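Local coordinates for YfkN protein (Bacillus subtilis subsp. subtilis, PDB 3GVE) that belongs to the calcineurin-like phosphoesterase family of metal-dependent proteins and holds a manganese and a magnesium ion side by side, at residues A[234-239]-A[243-248]. Sequence-based numbering, arbitrary orientation. Where two conformers were deposited one is given.
Sequences DLATKT and DAIISG
Ile245 reaches from strand 244-247 to Leu235 and Ala236 on helix 232-238, joining the helix and second strand of a beta-alpha-beta unit that begins with strand 210-215, part of the calcineurin-like phosphoesterase fold. The contact is small, buried and wholly apolar, and one methyl carries it. With CG1 beside the backbone N and anti to the carbonyl carbon (chi1 -60°), and the chain then extended (chi2 167°), CD1 of Ile245 is carried out to the helix end-on. It meets Ala236 CB at 4.1 Å and lies 4.2 Å from Ala236 CA, so the methyl rests against the helix backbone itself; the short side chain of alanine suits this approach. Leu235 borders the same methyl less closely, its CB 4.5 Å from Ile245 CD1. Its larger side chain serves several neighbours, touching Ile192 and Ala196 of helix 192-205 and Ala215 of strand 210-215. A beta-branched residue such as isoleucine suits the extended backbone of a strand, and Ile245 also packs on Ala215 and on Ile275 and Val277 of strand 275-280, so its side chain lies in the buried interface between the helix and the sheet. On the helix side, the threonine hydroxyl supplies a donor to a main-chain carbonyl: Thr239 OG1 donates a 2.7 Å hydrogen bond to Leu235 O, lying in the carbonyl plane with a C=O...OG1 angle of 155°.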
ATOM      1  N   ASP A 234     -12.525  23.356   3.589  1.00  8.42           N
ATOM      2  CA  ASP A 234     -13.385  24.222   2.789  1.00  9.03           C
ATOM      3  C   ASP A 234     -14.868  23.844   2.853  1.00  9.14           C
ATOM      4  O   ASP A 234     -15.717  24.711   2.906  1.00  9.74           O
ATOM      5  CB  ASP A 234     -12.855  24.285   1.352  1.00  9.95           C
ATOM      6  CG  ASP A 234     -11.401  24.729   1.306  1.00 10.72           C
ATOM      7  OD1 ASP A 234     -11.073  25.768   1.886  1.00 11.25           O
ATOM      8  OD2 ASP A 234     -10.601  24.005   0.749  1.00 10.86           O
ATOM      9  N   LEU A 235     -15.164  22.550   2.862  1.00  9.43           N
ATOM     10  CA  LEU A 235     -16.525  22.108   3.115  1.00 10.33           C
ATOM     11  C   LEU A 235     -17.034  22.645   4.451  1.00  9.55           C
ATOM     12  O   LEU A 235     -18.136  23.155   4.549  1.00 11.31           O
ATOM     13  CB  LEU A 235     -16.589  20.590   3.149  1.00 12.25           C
ATOM     14  CG  LEU A 235     -16.819  19.904   1.819  1.00 14.45           C
ATOM     15  CD1 LEU A 235     -16.733  18.389   2.050  1.00 15.77           C
ATOM     16  CD2 LEU A 235     -18.197  20.274   1.208  1.00 13.74           C
ATOM     17  N   ALA A 236     -16.207  22.539   5.481  1.00  8.68           N
ATOM     18  CA  ALA A 236     -16.639  22.947   6.815  1.00  9.34           C
ATOM     19  C   ALA A 236     -16.821  24.456   6.942  1.00  9.60           C
ATOM     20  O   ALA A 236     -17.645  24.901   7.713  1.00 10.31           O
ATOM     21  CB  ALA A 236     -15.645  22.448   7.868  1.00  9.76           C
ATOM     22  N   THR A 237     -16.039  25.229   6.190  1.00 10.11           N
ATOM     23  CA  THR A 237     -16.032  26.685   6.352  1.00 11.03           C
ATOM     24  C   THR A 237     -16.852  27.450   5.308  1.00 11.04           C
ATOM     25  O   THR A 237     -17.333  28.531   5.601  1.00 11.96           O
ATOM     26  CB  THR A 237     -14.593  27.236   6.363  1.00 11.55           C
ATOM     27  OG1 THR A 237     -13.894  26.757   5.208  1.00 11.13           O
ATOM     28  CG2 THR A 237     -13.843  26.818   7.652  1.00 12.99           C
ATOM     29  N   LYS A 238     -16.980  26.909   4.100  1.00 10.96           N
ATOM     30  CA  LYS A 238     -17.592  27.652   2.984  1.00 11.96           C
ATOM     31  C   LYS A 238     -19.028  27.280   2.692  1.00 13.21           C
ATOM     32  O   LYS A 238     -19.679  27.924   1.890  1.00 16.81           O
ATOM     33  CB  LYS A 238     -16.779  27.500   1.694  1.00 11.89           C
ATOM     34  CG  LYS A 238     -15.347  28.002   1.737  1.00 12.61           C
ATOM     35  CD  LYS A 238     -14.729  27.942   0.329  1.00 14.68           C
ATOM     36  CE  LYS A 238     -13.279  28.396   0.311  1.00 16.00           C
ATOM     37  NZ  LYS A 238     -12.789  28.392  -1.112  1.00 17.02           N
ATOM     38  N   THR A 239     -19.523  26.238   3.326  1.00 12.21           N
ATOM     39  CA  THR A 239     -20.912  25.835   3.120  1.00 12.74           C
ATOM     40  C   THR A 239     -21.704  26.081   4.380  1.00 12.70           C
ATOM     41  O   THR A 239     -21.148  26.433   5.396  1.00 14.17           O
ATOM     42  CB  THR A 239     -21.046  24.334   2.760  1.00 13.53           C
ATOM     43  OG1 THR A 239     -20.702  23.540   3.903  1.00 12.80           O
ATOM     44  CG2 THR A 239     -20.171  23.970   1.596  1.00 15.03           C
ATOM     45  N   ASP A 243     -24.187  18.933   8.987  1.00 10.25           N
ATOM     46  CA  ASP A 243     -24.131  18.672  10.421  1.00 10.43           C
ATOM     47  C   ASP A 243     -23.020  17.727  10.877  1.00 10.06           C
ATOM     48  O   ASP A 243     -22.687  17.703  12.041  1.00 10.25           O
ATOM     49  CB  ASP A 243     -25.478  18.150  10.903  1.00 11.69           C
ATOM     50  CG  ASP A 243     -26.594  19.127  10.596  1.00 13.07           C
ATOM     51  OD1 ASP A 243     -26.548  20.259  11.105  1.00 14.75           O
ATOM     52  OD2 ASP A 243     -27.475  18.779   9.814  1.00 12.82           O
ATOM     53  N   ALA A 244     -22.481  16.942   9.947  1.00  9.26           N
ATOM     54  CA  ALA A 244     -21.423  15.977  10.258  1.00  9.32           C
ATOM     55  C   ALA A 244     -20.682  15.656   8.982  1.00  8.51           C
ATOM     56  O   ALA A 244     -21.292  15.556   7.943  1.00  9.13           O
ATOM     57  CB  ALA A 244     -22.035  14.715  10.832  1.00 10.28           C
ATOM     58  N   ILE A 245     -19.370  15.474   9.101  1.00  8.47           N
ATOM     59  CA  ILE A 245     -18.520  15.141   7.961  1.00  8.21           C
ATOM     60  C   ILE A 245     -17.682  13.901   8.246  1.00  7.49           C
ATOM     61  O   ILE A 245     -16.952  13.844   9.218  1.00  8.49           O
ATOM     62  CB  ILE A 245     -17.571  16.308   7.592  1.00  8.72           C
ATOM     63  CG1 ILE A 245     -18.381  17.557   7.228  1.00  9.96           C
ATOM     64  CG2 ILE A 245     -16.660  15.902   6.432  1.00 10.79           C
ATOM     65  CD1 ILE A 245     -17.525  18.859   7.163  1.00 11.25           C
ATOM     66  N   ILE A 246     -17.804  12.918   7.368  1.00  7.46           N
ATOM     67  CA  ILE A 246     -16.896  11.785   7.345  1.00  7.88           C
ATOM     68  C   ILE A 246     -15.829  12.103   6.285  1.00  7.49           C
ATOM     69  O   ILE A 246     -16.159  12.430   5.157  1.00  8.06           O
ATOM     70  CB  ILE A 246     -17.615  10.474   6.976  1.00  8.41           C
ATOM     71  CG1 ILE A 246     -18.923  10.285   7.770  1.00  9.04           C
ATOM     72  CG2 ILE A 246     -16.674   9.281   7.152  1.00  9.69           C
ATOM     73  CD1 ILE A 246     -18.789  10.458   9.259  1.00  9.80           C
ATOM     74  N   SER A 247     -14.564  12.000   6.678  0.50  7.62           N
ATOM     75  CA  SER A 247     -13.453  12.311   5.811  0.50  8.51           C
ATOM     76  C   SER A 247     -12.652  11.036   5.627  0.50  7.84           C
ATOM     77  O   SER A 247     -12.701  10.123   6.403  0.50  9.09           O
ATOM     78  CB  SER A 247     -12.609  13.422   6.452  0.50  9.46           C
ATOM     79  OG  SER A 247     -11.454  13.748   5.703  0.50  7.56           O
ATOM     80  N   GLY A 248     -11.904  11.013   4.552  1.00  8.34           N
ATOM     81  CA  GLY A 248     -11.033   9.895   4.196  1.00  8.55           C
ATOM     82  C   GLY A 248      -9.940  10.342   3.225  1.00  7.92           C
ATOM     83  O   GLY A 248      -9.440  11.448   3.329  1.00  8.30           O
TER